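Local coordinates for protein carboxyl esterase NP (Bacillus subtilis, PDB 4CCW) that hydrolyses carboxylic esters to an alcohol and a carboxylate, acting as a carboxylesterase of the alpha/beta hydrolase fold, at residues F220-V223 with E227-R230; N137-M142 with A232-L237; L25-V30 with V191-F196; L57-G62 with T68-N73. All coordinates share one frame; numbering follows the deposited sequence.

Contact 1 (F220-V223 with E227-R230); sequences FPYV and EELR
Tyr222 reaches Glu228 with the very end of its side chain. From CB, which points toward helix 226-230, CG is set anti to the backbone N (chi1 180°), and the ring projects toward the carboxylate, the two side chains crossing at about a right angle with their planes 72° apart. Along the ring, CE2 and CZ each lie 3.4 Å from Glu228 OE1, which sits at the ring edge and in its plane. At the tip, Tyr222 OH donates to Glu228 OE1 over 2.7 Å, using the syn lone pair of that oxygen. This is a surface contact in which the loop following helix 194-205 is tied to the short helix 226-230, both in the alpha/beta hydrolase fold and away from the active site. Glu228 OE1 also accepts from Thr225 N near the start of that helix, and two bonds to one oxygen should limit the carboxylate's rotation. A phenylalanine here lacks the hydroxyl, so Glu228 OE1 would keep its bond from Thr225 N but the carboxylate would probably be freer to turn. The Tyr222 ring itself meets Arg104 in a cation-pi contact and Phe224 edge-to-face.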
loop_
_atom_site.group_PDB
_atom_site.type_symbol
_atom_site.label_atom_id
_atom_site.label_comp_id
_atom_site.label_asym_id
_atom_site.label_seq_id
_atom_site.Cartn_x
_atom_site.Cartn_y
_atom_site.Cartn_z
ATOM N N PHE A 220 10.975 -0.843 8.892
ATOM C CA PHE A 220 10.764 -1.084 7.468
ATOM C C PHE A 220 11.769 -0.232 6.670
ATOM O O PHE A 220 12.144 0.870 7.108
ATOM C CB PHE A 220 9.322 -0.739 7.044
ATOM C CG PHE A 220 8.254 -1.681 7.577
ATOM C CD1 PHE A 220 8.497 -3.046 7.755
ATOM C CD2 PHE A 220 6.982 -1.195 7.876
ATOM C CE1 PHE A 220 7.496 -3.901 8.215
ATOM C CE2 PHE A 220 5.988 -2.038 8.345
ATOM C CZ PHE A 220 6.241 -3.397 8.507
ATOM N N PRO A 221 12.218 -0.728 5.513
ATOM C CA PRO A 221 11.818 -1.982 4.871
ATOM C C PRO A 221 12.439 -3.187 5.554
ATOM O O PRO A 221 13.360 -3.036 6.361
ATOM C CB PRO A 221 12.366 -1.832 3.450
ATOM C CG PRO A 221 13.555 -0.963 3.624
ATOM C CD PRO A 221 13.151 0.038 4.663
ATOM N N TYR A 222 11.924 -4.376 5.230
ATOM C CA TYR A 222 12.360 -5.602 5.879
ATOM C C TYR A 222 12.201 -6.771 4.925
ATOM O O TYR A 222 11.271 -6.794 4.126
ATOM C CB TYR A 222 11.558 -5.845 7.178
ATOM C CG TYR A 222 11.952 -7.116 7.923
ATOM C CD1 TYR A 222 13.239 -7.261 8.466
ATOM C CD2 TYR A 222 11.053 -8.173 8.076
ATOM C CE1 TYR A 222 13.615 -8.410 9.143
ATOM C CE2 TYR A 222 11.421 -9.326 8.756
ATOM C CZ TYR A 222 12.701 -9.436 9.283
ATOM O OH TYR A 222 13.092 -10.577 9.937
ATOM N N VAL A 223 13.137 -7.714 4.997
ATOM C CA VAL A 223 13.047 -8.981 4.270
ATOM C C VAL A 223 12.839 -10.083 5.298
ATOM O O VAL A 223 13.665 -10.273 6.191
ATOM C CB VAL A 223 14.339 -9.231 3.468
ATOM C CG1 VAL A 223 14.334 -10.636 2.846
ATOM C CG2 VAL A 223 14.451 -8.179 2.363
ATOM N N GLU A 227 12.470 -18.800 8.070
ATOM C CA GLU A 227 11.594 -19.302 9.117
ATOM C C GLU A 227 10.321 -18.477 9.252
ATOM O O GLU A 227 9.245 -19.039 9.403
ATOM C CB GLU A 227 12.342 -19.431 10.458
ATOM C CG GLU A 227 13.243 -20.669 10.558
ATOM C CD GLU A 227 12.613 -21.974 10.047
ATOM O OE1 GLU A 227 11.639 -22.476 10.651
ATOM O OE2 GLU A 227 13.113 -22.518 9.027
ATOM N N GLU A 228 10.441 -17.151 9.168
ATOM C CA GLU A 228 9.268 -16.276 9.191
ATOM C C GLU A 228 8.285 -16.570 8.058
ATOM O O GLU A 228 7.077 -16.672 8.291
ATOM C CB GLU A 228 9.688 -14.800 9.196
ATOM C CG GLU A 228 10.179 -14.386 10.578
ATOM C CD GLU A 228 10.882 -13.044 10.637
ATOM O OE1 GLU A 228 11.372 -12.571 9.603
ATOM O OE2 GLU A 228 10.951 -12.492 11.750
ATOM N N LEU A 229 8.807 -16.753 6.850
ATOM C CA LEU A 229 7.969 -17.096 5.707
ATOM C C LEU A 229 7.291 -18.464 5.877
ATOM O O LEU A 229 6.103 -18.607 5.578
ATOM C CB LEU A 229 8.775 -17.055 4.403
ATOM C CG LEU A 229 9.314 -15.690 3.935
ATOM C CD1 LEU A 229 10.034 -15.880 2.594
ATOM C CD2 LEU A 229 8.199 -14.656 3.817
ATOM N N ARG A 230 8.038 -19.457 6.351
ATOM C CA ARG A 230 7.474 -20.799 6.597
ATOM C C ARG A 230 6.333 -20.766 7.604
ATOM O O ARG A 230 5.475 -21.671 7.625
ATOM C CB ARG A 230 8.557 -21.743 7.115
ATOM C CG ARG A 230 9.495 -22.249 6.034
ATOM C CD ARG A 230 10.536 -23.179 6.630
ATOM N NE ARG A 230 11.185 -23.935 5.571
ATOM C CZ ARG A 230 12.480 -23.875 5.283
ATOM N NH1 ARG A 230 13.290 -23.122 5.996
ATOM N NH2 ARG A 230 12.963 -24.607 4.288
#

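Contact 2 (N137-M142 with A232-L237); sequences NFLLRM and ARVPIL
Leu139 meets Val234 and Ile236 because its CG lies between the backbone N and the carbonyl carbon (chi1 70°), a setting seldom adopted by leucine in a helix, which carries both methyls toward the start of strand 236-241. Ile236 answers with CG1 anti to its own carbonyl carbon (chi1 -66°), and its extended chain meets the leucine fork at about a right angle. Leu139 CD1 lies 4.0 Å from Ile236 CD1 and 4.1 Å from Val234 CB; Leu139 CD2 touches Ile236 CG1 and CD1. An alanine in place of Leu139 would probably open a gap beside Val234 and Ile236, leaving the isoleucine methyl without its packing partner. The next residue, Leu140, lays CD2 against the Ala232 backbone, 3.7 Å from Ala232 CA, and close to Ala232 CB as well. The polar link is indirect: one water donates to Leu139 O at 2.9 Å and accepts from Arg233 N at 2.8 Å, satisfying a carbonyl near the C-terminal end of the helix. Strand 146-152 adjoins the same core, with Ala149 touching Leu139 and Val146 touching Val234. Helix 130-141, which follows strand 123-128, is thus packed by aliphatic side chains against the entry to a parallel strand, the helix-on-sheet layering of the alpha/beta hydrolase fold.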
loop_
_atom_site.group_PDB
_atom_site.type_symbol
_atom_site.label_atom_id
_atom_site.label_comp_id
_atom_site.label_asym_id
_atom_site.label_seq_id
_atom_site.Cartn_x
_atom_site.Cartn_y
_atom_site.Cartn_z
ATOM N N ASN A 137 3.627 -8.287 7.317
ATOM C CA ASN A 137 4.025 -8.160 8.712
ATOM C C ASN A 137 2.822 -8.451 9.635
ATOM O O ASN A 137 2.947 -9.143 10.664
ATOM C CB ASN A 137 4.610 -6.757 8.968
ATOM C CG ASN A 137 5.101 -6.572 10.401
ATOM O OD1 ASN A 137 6.032 -7.243 10.853
ATOM N ND2 ASN A 137 4.490 -5.637 11.107
ATOM N N PHE A 138 1.653 -7.957 9.236
ATOM C CA PHE A 138 0.434 -8.091 10.058
ATOM C C PHE A 138 -0.096 -9.520 10.081
ATOM O O PHE A 138 -0.444 -10.048 11.145
ATOM C CB PHE A 138 -0.646 -7.109 9.584
ATOM C CG PHE A 138 -1.860 -7.039 10.483
ATOM C CD1 PHE A 138 -1.804 -6.362 11.700
ATOM C CD2 PHE A 138 -3.059 -7.616 10.098
ATOM C CE1 PHE A 138 -2.927 -6.271 12.519
ATOM C CE2 PHE A 138 -4.183 -7.533 10.904
ATOM C CZ PHE A 138 -4.116 -6.859 12.116
ATOM N N LEU A 139 -0.178 -10.145 8.915
ATOM C CA LEU A 139 -0.714 -11.505 8.851
ATOM C C LEU A 139 0.197 -12.502 9.575
ATOM O O LEU A 139 -0.293 -13.497 10.103
ATOM C CB LEU A 139 -1.019 -11.926 7.399
ATOM C CG LEU A 139 0.149 -12.185 6.439
ATOM C CD1 LEU A 139 0.594 -13.642 6.520
ATOM C CD2 LEU A 139 -0.237 -11.821 5.004
ATOM N N LEU A 140 1.504 -12.240 9.607
ATOM C CA LEU A 140 2.428 -13.121 10.328
ATOM C C LEU A 140 2.266 -12.982 11.835
ATOM O O LEU A 140 2.409 -13.956 12.570
ATOM C CB LEU A 140 3.882 -12.861 9.930
ATOM C CG LEU A 140 4.326 -13.308 8.532
ATOM C CD1 LEU A 140 5.776 -12.942 8.300
ATOM C CD2 LEU A 140 4.134 -14.802 8.317
ATOM N N ARG A 141 1.965 -11.767 12.291
ATOM C CA ARG A 141 1.826 -11.512 13.727
ATOM C C ARG A 141 0.432 -11.857 14.260
ATOM O O ARG A 141 0.293 -12.282 15.418
ATOM C CB ARG A 141 2.195 -10.064 14.064
ATOM C CG ARG A 141 3.684 -9.773 13.964
ATOM C CD ARG A 141 3.939 -8.282 13.811
ATOM N NE ARG A 141 5.362 -7.974 13.730
ATOM C CZ ARG A 141 6.164 -7.840 14.783
ATOM N NH1 ARG A 141 5.694 -7.995 16.018
ATOM N NH2 ARG A 141 7.442 -7.569 14.597
ATOM N N MET A 142 -0.585 -11.699 13.413
ATOM C CA MET A 142 -1.988 -11.796 13.830
ATOM C C MET A 142 -2.879 -12.517 12.820
ATOM O O MET A 142 -3.846 -11.934 12.314
ATOM C CB MET A 142 -2.531 -10.401 14.093
ATOM C CG MET A 142 -1.632 -9.601 15.013
ATOM S SD MET A 142 -2.537 -8.331 15.869
ATOM C CE MET A 142 -1.177 -7.412 16.594
ATOM N N ALA A 232 3.873 -18.622 7.915
ATOM C CA ALA A 232 2.605 -18.045 7.416
ATOM C C ALA A 232 1.445 -19.019 7.586
ATOM O O ALA A 232 1.545 -20.180 7.184
ATOM C CB ALA A 232 2.732 -17.637 5.954
ATOM N N ARG A 233 0.344 -18.539 8.163
ATOM C CA ARG A 233 -0.850 -19.380 8.417
ATOM C C ARG A 233 -2.127 -18.770 7.814
ATOM O O ARG A 233 -3.248 -19.126 8.185
ATOM C CB ARG A 233 -1.032 -19.575 9.925
ATOM C CG ARG A 233 -0.025 -20.512 10.570
ATOM C CD ARG A 233 -0.472 -20.900 11.982
ATOM N NE ARG A 233 -0.149 -19.873 12.977
ATOM C CZ ARG A 233 -0.972 -19.467 13.943
ATOM N NH1 ARG A 233 -2.196 -19.960 14.037
ATOM N NH2 ARG A 233 -0.579 -18.549 14.815
ATOM N N VAL A 234 -1.941 -17.844 6.885
ATOM C CA VAL A 234 -3.020 -17.144 6.213
ATOM C C VAL A 234 -2.829 -17.365 4.699
ATOM O O VAL A 234 -1.701 -17.279 4.212
ATOM C CB VAL A 234 -2.959 -15.625 6.559
ATOM C CG1 VAL A 234 -4.046 -14.839 5.846
ATOM C CG2 VAL A 234 -3.097 -15.406 8.061
ATOM N N PRO A 235 -3.913 -17.616 3.946
ATOM C CA PRO A 235 -3.726 -17.732 2.488
ATOM C C PRO A 235 -3.267 -16.416 1.880
ATOM O O PRO A 235 -3.801 -15.354 2.225
ATOM C CB PRO A 235 -5.128 -18.098 1.955
ATOM C CG PRO A 235 -5.993 -18.308 3.148
ATOM C CD PRO A 235 -5.330 -17.705 4.342
ATOM N N ILE A 236 -2.300 -16.504 0.959
ATOM C CA ILE A 236 -1.706 -15.354 0.313
ATOM C C ILE A 236 -1.786 -15.480 -1.200
ATOM O O ILE A 236 -1.537 -16.552 -1.752
ATOM C CB ILE A 236 -0.232 -15.208 0.743
ATOM C CG1 ILE A 236 -0.149 -14.874 2.245
ATOM C CG2 ILE A 236 0.517 -14.209 -0.134
ATOM C CD1 ILE A 236 1.259 -14.921 2.785
ATOM N N LEU A 237 -2.183 -14.388 -1.850
ATOM C CA LEU A 237 -2.077 -14.274 -3.292
ATOM C C LEU A 237 -0.976 -13.265 -3.503
ATOM O O LEU A 237 -1.083 -12.134 -3.054
ATOM C CB LEU A 237 -3.384 -13.779 -3.932
ATOM C CG LEU A 237 -3.316 -13.355 -5.411
ATOM C CD1 LEU A 237 -3.275 -14.579 -6.323
ATOM C CD2 LEU A 237 -4.524 -12.497 -5.774
HETATM O O HOH W 1 0.490 -16.261 9.834
#

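Contact 3 (L25-V30 with V191-F196); sequences LSLWPV and VLHPIF
The imidazole of His193 is covered on both faces, by Leu27 on one and by its own neighbour Pro194 on the other. Leu27 CD2 sits over the centre of the ring, 3.4 Å from its centroid and only 4° off the normal, a nearly vertical CH-pi contact. Pro194 CD lies on the opposite face, displaced toward the rim. At the edge, close to the ring plane, Ile195 N donates to His193 ND1 over 3.0 Å with an N-H...acceptor angle of 163°. That bond makes His193 the side-chain N-cap of helix 194-205, and it requires ND1 to carry no proton. Together the two faces and the edge bond should fix the rotation of the ring.

Leu27 divides its two methyls between these targets. With CG anti to the carbonyl carbon (chi1 -53°), CD2 goes over the ring while CD1 turns to its base, 3.7 Å from His193 CB. The same CD1 reaches the first turn of the helix, 4.3 Å from Phe196 CB and 4.4 Å from Ile195 CB, so one leucine fork spans the cap residue and the turn that it caps. Beyond this pair, His193 N is hydrogen-bonded to Tyr71 OH, and the ring of Phe196 packs edge-to-face on Phe65, which lines the pocket of the bound (2-hydroxyethoxy)acetic acid. The contact joins the loop between helix 12-24 and strand 32-39 to a helix N-terminus, a side-chain N-cap with a leucine methyl over one face of the capping ring.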
loop_
_atom_site.group_PDB
_atom_site.type_symbol
_atom_site.label_atom_id
_atom_site.label_comp_id
_atom_site.label_asym_id
_atom_site.label_seq_id
_atom_site.Cartn_x
_atom_site.Cartn_y
_atom_site.Cartn_z
ATOM N N LEU A 25 -9.649 12.456 -5.026
ATOM C CA LEU A 25 -10.828 11.705 -4.586
ATOM C C LEU A 25 -12.032 11.839 -5.524
ATOM O O LEU A 25 -12.958 11.041 -5.457
ATOM C CB LEU A 25 -11.224 12.064 -3.152
ATOM C CG LEU A 25 -10.518 11.335 -2.008
ATOM C CD1 LEU A 25 -11.354 11.465 -0.745
ATOM C CD2 LEU A 25 -10.284 9.862 -2.326
ATOM N N SER A 26 -12.001 12.832 -6.407
ATOM C CA SER A 26 -13.027 12.967 -7.437
ATOM C C SER A 26 -12.888 11.904 -8.538
ATOM O O SER A 26 -13.794 11.746 -9.364
ATOM C CB SER A 26 -13.017 14.378 -8.038
ATOM O OG SER A 26 -11.915 14.558 -8.910
ATOM N N LEU A 27 -11.757 11.193 -8.540
ATOM C CA LEU A 27 -11.530 10.061 -9.446
ATOM C C LEU A 27 -12.158 8.757 -8.933
ATOM O O LEU A 27 -12.120 7.724 -9.627
ATOM C CB LEU A 27 -10.033 9.841 -9.696
ATOM C CG LEU A 27 -9.150 10.998 -10.181
ATOM C CD1 LEU A 27 -7.686 10.573 -10.197
ATOM C CD2 LEU A 27 -9.586 11.520 -11.545
ATOM N N TRP A 28 -12.714 8.816 -7.713
ATOM C CA TRP A 28 -13.385 7.684 -7.075
ATOM C C TRP A 28 -14.753 7.533 -7.704
ATOM O O TRP A 28 -15.586 8.441 -7.592
ATOM C CB TRP A 28 -13.537 7.986 -5.593
ATOM C CG TRP A 28 -13.398 6.825 -4.642
ATOM C CD1 TRP A 28 -14.416 6.040 -4.098
ATOM C CD2 TRP A 28 -12.156 6.311 -4.041
ATOM N NE1 TRP A 28 -13.903 5.096 -3.246
ATOM C CE2 TRP A 28 -12.553 5.202 -3.167
ATOM C CE3 TRP A 28 -10.806 6.640 -4.144
ATOM C CZ2 TRP A 28 -11.623 4.472 -2.438
ATOM C CZ3 TRP A 28 -9.878 5.896 -3.408
ATOM C CH2 TRP A 28 -10.277 4.838 -2.573
ATOM N N PRO A 29 -15.011 6.397 -8.389
ATOM C CA PRO A 29 -16.266 6.269 -9.153
ATOM C C PRO A 29 -17.434 5.677 -8.368
ATOM O O PRO A 29 -18.423 5.236 -8.967
ATOM C CB PRO A 29 -15.873 5.328 -10.291
ATOM C CG PRO A 29 -14.809 4.467 -9.703
ATOM C CD PRO A 29 -14.147 5.216 -8.570
ATOM N N VAL A 30 -17.327 5.672 -7.045
ATOM C CA VAL A 30 -18.395 5.159 -6.192
ATOM C C VAL A 30 -18.551 6.054 -4.958
ATOM O O VAL A 30 -17.649 6.820 -4.633
ATOM C CB VAL A 30 -18.149 3.672 -5.823
ATOM C CG1 VAL A 30 -17.087 3.531 -4.734
ATOM C CG2 VAL A 30 -19.445 2.995 -5.411
ATOM N N VAL A 191 -0.705 5.981 -17.878
ATOM C CA VAL A 191 -1.818 5.218 -17.312
ATOM C C VAL A 191 -2.302 5.878 -16.015
ATOM O O VAL A 191 -3.457 5.728 -15.645
ATOM C CB VAL A 191 -1.505 3.715 -17.086
ATOM C CG1 VAL A 191 -1.034 3.049 -18.375
ATOM C CG2 VAL A 191 -0.493 3.524 -15.972
ATOM N N LEU A 192 -1.414 6.614 -15.346
ATOM C CA LEU A 192 -1.786 7.408 -14.169
ATOM C C LEU A 192 -2.557 8.654 -14.576
ATOM O O LEU A 192 -2.169 9.351 -15.514
ATOM C CB LEU A 192 -0.540 7.840 -13.387
ATOM C CG LEU A 192 0.429 6.814 -12.804
ATOM C CD1 LEU A 192 1.536 7.544 -12.059
ATOM C CD2 LEU A 192 -0.276 5.844 -11.882
ATOM N N HIS A 193 -3.646 8.944 -13.869
ATOM C CA HIS A 193 -4.406 10.162 -14.118
ATOM C C HIS A 193 -3.579 11.382 -13.760
ATOM O O HIS A 193 -2.902 11.394 -12.721
ATOM C CB HIS A 193 -5.726 10.133 -13.344
ATOM C CG HIS A 193 -6.748 11.122 -13.844
ATOM N ND1 HIS A 193 -6.692 12.436 -13.547
ATOM C CD2 HIS A 193 -7.871 10.947 -14.650
ATOM C CE1 HIS A 193 -7.728 13.069 -14.130
ATOM N NE2 HIS A 193 -8.450 12.154 -14.802
ATOM N N PRO A 194 -3.595 12.415 -14.625
ATOM C CA PRO A 194 -2.866 13.663 -14.346
ATOM C C PRO A 194 -3.177 14.275 -12.970
ATOM O O PRO A 194 -2.297 14.880 -12.364
ATOM C CB PRO A 194 -3.325 14.598 -15.465
ATOM C CG PRO A 194 -3.704 13.689 -16.584
ATOM C CD PRO A 194 -4.274 12.459 -15.938
ATOM N N ILE A 195 -4.400 14.098 -12.477
ATOM C CA ILE A 195 -4.784 14.645 -11.172
ATOM C C ILE A 195 -4.099 13.858 -10.063
ATOM O O ILE A 195 -3.626 14.435 -9.077
ATOM C CB ILE A 195 -6.319 14.697 -10.977
ATOM C CG1 ILE A 195 -6.929 15.779 -11.883
ATOM C CG2 ILE A 195 -6.676 15.018 -9.532
ATOM C CD1 ILE A 195 -8.437 15.905 -11.810
ATOM N N PHE A 196 -4.012 12.546 -10.252
ATOM C CA PHE A 196 -3.301 11.694 -9.310
ATOM C C PHE A 196 -1.822 12.065 -9.268
ATOM O O PHE A 196 -1.218 12.118 -8.194
ATOM C CB PHE A 196 -3.463 10.208 -9.644
ATOM C CG PHE A 196 -2.710 9.315 -8.707
ATOM C CD1 PHE A 196 -3.201 9.064 -7.428
ATOM C CD2 PHE A 196 -1.486 8.764 -9.074
ATOM C CE1 PHE A 196 -2.497 8.264 -6.545
ATOM C CE2 PHE A 196 -0.768 7.976 -8.190
ATOM C CZ PHE A 196 -1.279 7.718 -6.923
#

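Contact 4 (L57-G62 with T68-N73); sequences LVLLHG and TMWYPN
Leu59 packs on Trp70. Leu59 CB rides over one face of the indole, 3.8 Å from the centroid of the five-membered ring and 26° off its normal, and Leu59 CD1 lies 3.7 Å from Trp70 CG. Met69 CG lies over the opposite face, displaced toward the rim. At the ring edge, Trp70 CZ2 approaches Leu60 O at 3.5 Å. Trp70 NE1 donates to a water at 2.9 Å, and that water makes weaker bonds to Leu59 O and His61 N. Met69 folds back, its chain bent at chi3 (-83°), and places SD 3.3 Å from Gly62 N, a weak but nearly linear hydrogen bond (N-H...S angle 178°). His61 ND1 donates to Gly62 O at 2.8 Å, in the imidazole plane, and His61 NE2 is hydrogen-bonded to Ile88 N, so the ring is held at both nitrogens. Gly62 lies close to His273, the probable proton acceptor, and to the bound (2-hydroxyethoxy)acetic acid; as in other alpha/beta hydrolases, this His-Gly loop after the strand probably belongs to the oxyanion-hole region. Trp70 also touches Ala85 and Ser276, so the indole sits between strand 56-60, strand 82-86 and helix 275-278.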
loop_
_atom_site.group_PDB
_atom_site.type_symbol
_atom_site.label_atom_id
_atom_site.label_comp_id
_atom_site.label_asym_id
_atom_site.label_seq_id
_atom_site.Cartn_x
_atom_site.Cartn_y
_atom_site.Cartn_z
ATOM N N LEU A 57 -13.027 -5.409 3.771
ATOM C CA LEU A 57 -11.786 -5.484 3.000
ATOM C C LEU A 57 -10.932 -4.268 3.305
ATOM O O LEU A 57 -11.415 -3.131 3.247
ATOM C CB LEU A 57 -12.078 -5.564 1.492
ATOM C CG LEU A 57 -10.923 -5.306 0.508
ATOM C CD1 LEU A 57 -9.866 -6.415 0.553
ATOM C CD2 LEU A 57 -11.461 -5.155 -0.906
ATOM N N VAL A 58 -9.661 -4.498 3.633
ATOM C CA VAL A 58 -8.772 -3.394 3.973
ATOM C C VAL A 58 -7.701 -3.235 2.877
ATOM O O VAL A 58 -7.070 -4.211 2.464
ATOM C CB VAL A 58 -8.127 -3.569 5.370
ATOM C CG1 VAL A 58 -7.078 -2.490 5.627
ATOM C CG2 VAL A 58 -9.179 -3.522 6.473
ATOM N N LEU A 59 -7.527 -1.999 2.417
ATOM C CA LEU A 59 -6.544 -1.655 1.399
ATOM C C LEU A 59 -5.422 -0.810 2.000
ATOM O O LEU A 59 -5.666 0.144 2.746
ATOM C CB LEU A 59 -7.202 -0.879 0.251
ATOM C CG LEU A 59 -8.502 -1.427 -0.356
ATOM C CD1 LEU A 59 -9.054 -0.481 -1.408
ATOM C CD2 LEU A 59 -8.299 -2.817 -0.930
ATOM N N LEU A 60 -4.192 -1.173 1.657
ATOM C CA LEU A 60 -3.016 -0.465 2.122
ATOM C C LEU A 60 -2.172 -0.119 0.887
ATOM O O LEU A 60 -1.607 -0.995 0.240
ATOM C CB LEU A 60 -2.231 -1.307 3.137
ATOM C CG LEU A 60 -2.865 -1.535 4.520
ATOM C CD1 LEU A 60 -2.078 -2.595 5.285
ATOM C CD2 LEU A 60 -2.973 -0.245 5.330
ATOM N N HIS A 61 -2.138 1.177 0.581
ATOM C CA HIS A 61 -1.526 1.749 -0.630
ATOM C C HIS A 61 -0.014 1.617 -0.711
ATOM O O HIS A 61 0.653 1.289 0.281
ATOM C CB HIS A 61 -1.863 3.228 -0.637
ATOM C CG HIS A 61 -1.357 3.947 0.590
ATOM N ND1 HIS A 61 -0.099 4.389 0.692
ATOM C CD2 HIS A 61 -1.982 4.251 1.805
ATOM C CE1 HIS A 61 0.083 4.963 1.901
ATOM N NE2 HIS A 61 -1.069 4.881 2.578
ATOM N N GLY A 62 0.544 1.926 -1.884
ATOM C CA GLY A 62 2.007 1.958 -2.071
ATOM C C GLY A 62 2.643 3.209 -1.491
ATOM O O GLY A 62 1.954 4.201 -1.260
ATOM N N THR A 68 -5.702 7.319 -2.232
ATOM C CA THR A 68 -6.371 7.781 -3.443
ATOM C C THR A 68 -5.985 6.954 -4.675
ATOM O O THR A 68 -6.675 7.043 -5.698
ATOM C CB THR A 68 -6.064 9.261 -3.750
ATOM O OG1 THR A 68 -4.658 9.402 -4.000
ATOM C CG2 THR A 68 -6.492 10.161 -2.600
ATOM N N MET A 69 -4.905 6.164 -4.575
ATOM C CA MET A 69 -4.403 5.367 -5.708
ATOM C C MET A 69 -5.352 4.257 -6.146
ATOM O O MET A 69 -5.199 3.721 -7.236
ATOM C CB MET A 69 -3.023 4.759 -5.423
ATOM C CG MET A 69 -3.008 3.644 -4.391
ATOM S SD MET A 69 -1.456 2.716 -4.445
ATOM C CE MET A 69 -1.734 1.557 -5.784
ATOM N N TRP A 70 -6.312 3.912 -5.294
ATOM C CA TRP A 70 -7.219 2.779 -5.566
ATOM C C TRP A 70 -8.369 3.077 -6.506
ATOM O O TRP A 70 -9.269 2.236 -6.680
ATOM C CB TRP A 70 -7.745 2.198 -4.258
ATOM C CG TRP A 70 -6.670 1.665 -3.343
ATOM C CD1 TRP A 70 -6.325 2.124 -2.079
ATOM C CD2 TRP A 70 -5.770 0.529 -3.599
ATOM N NE1 TRP A 70 -5.281 1.389 -1.558
ATOM C CE2 TRP A 70 -4.913 0.408 -2.417
ATOM C CE3 TRP A 70 -5.593 -0.362 -4.658
ATOM C CZ2 TRP A 70 -3.930 -0.577 -2.315
ATOM C CZ3 TRP A 70 -4.597 -1.345 -4.545
ATOM C CH2 TRP A 70 -3.786 -1.441 -3.400
ATOM N N TYR A 71 -8.347 4.245 -7.156
ATOM C CA TYR A 71 -9.463 4.637 -8.038
ATOM C C TYR A 71 -9.790 3.668 -9.193
ATOM O O TYR A 71 -10.957 3.586 -9.585
ATOM C CB TYR A 71 -9.339 6.096 -8.535
ATOM C CG TYR A 71 -8.191 6.359 -9.484
ATOM C CD1 TYR A 71 -8.326 6.137 -10.851
ATOM C CD2 TYR A 71 -6.963 6.836 -9.011
ATOM C CE1 TYR A 71 -7.270 6.363 -11.722
ATOM C CE2 TYR A 71 -5.907 7.081 -9.872
ATOM C CZ TYR A 71 -6.057 6.836 -11.220
ATOM O OH TYR A 71 -5.013 7.067 -12.079
ATOM N N PRO A 72 -8.789 2.922 -9.723
ATOM C CA PRO A 72 -9.100 2.000 -10.827
ATOM C C PRO A 72 -9.685 0.663 -10.380
ATOM O O PRO A 72 -10.070 -0.156 -11.221
ATOM C CB PRO A 72 -7.732 1.734 -11.472
ATOM C CG PRO A 72 -6.769 2.681 -10.838
ATOM C CD PRO A 72 -7.336 3.015 -9.501
ATOM N N ASN A 73 -9.737 0.442 -9.075
ATOM C CA ASN A 73 -10.029 -0.885 -8.538
ATOM C C ASN A 73 -11.255 -0.858 -7.658
ATOM O O ASN A 73 -11.905 -1.880 -7.458
ATOM C CB ASN A 73 -8.849 -1.404 -7.704
ATOM C CG ASN A 73 -7.507 -1.086 -8.322
ATOM O OD1 ASN A 73 -6.826 -0.147 -7.886
ATOM N ND2 ASN A 73 -7.126 -1.838 -9.360
HETATM O O HOH W 2 -4.917 2.466 1.081
#

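How the contacts relate
Following the chain from the N terminus, contact 3 opens first, at the loop after helix 12-24, and closes only at helix 194-205. Contact 4 lies wholly within that span, a short loop from strand 56-60 to the turn before helix 74-80, and the two touch, Phe196 packing on Thr68 and Met69. Contact 2 opens on helix 130-141, inside the same span, but closes beyond it at strand 236-241, so contacts 2 and 3 cross. Contact 1 in turn falls within contact 2 and touches it, through Phe220 on Asn137 and Glu228 on Leu140. Contacts 1 and 3 lie on opposite sides of the chain's centre, while contacts 2 and 4 both reach the central sheet.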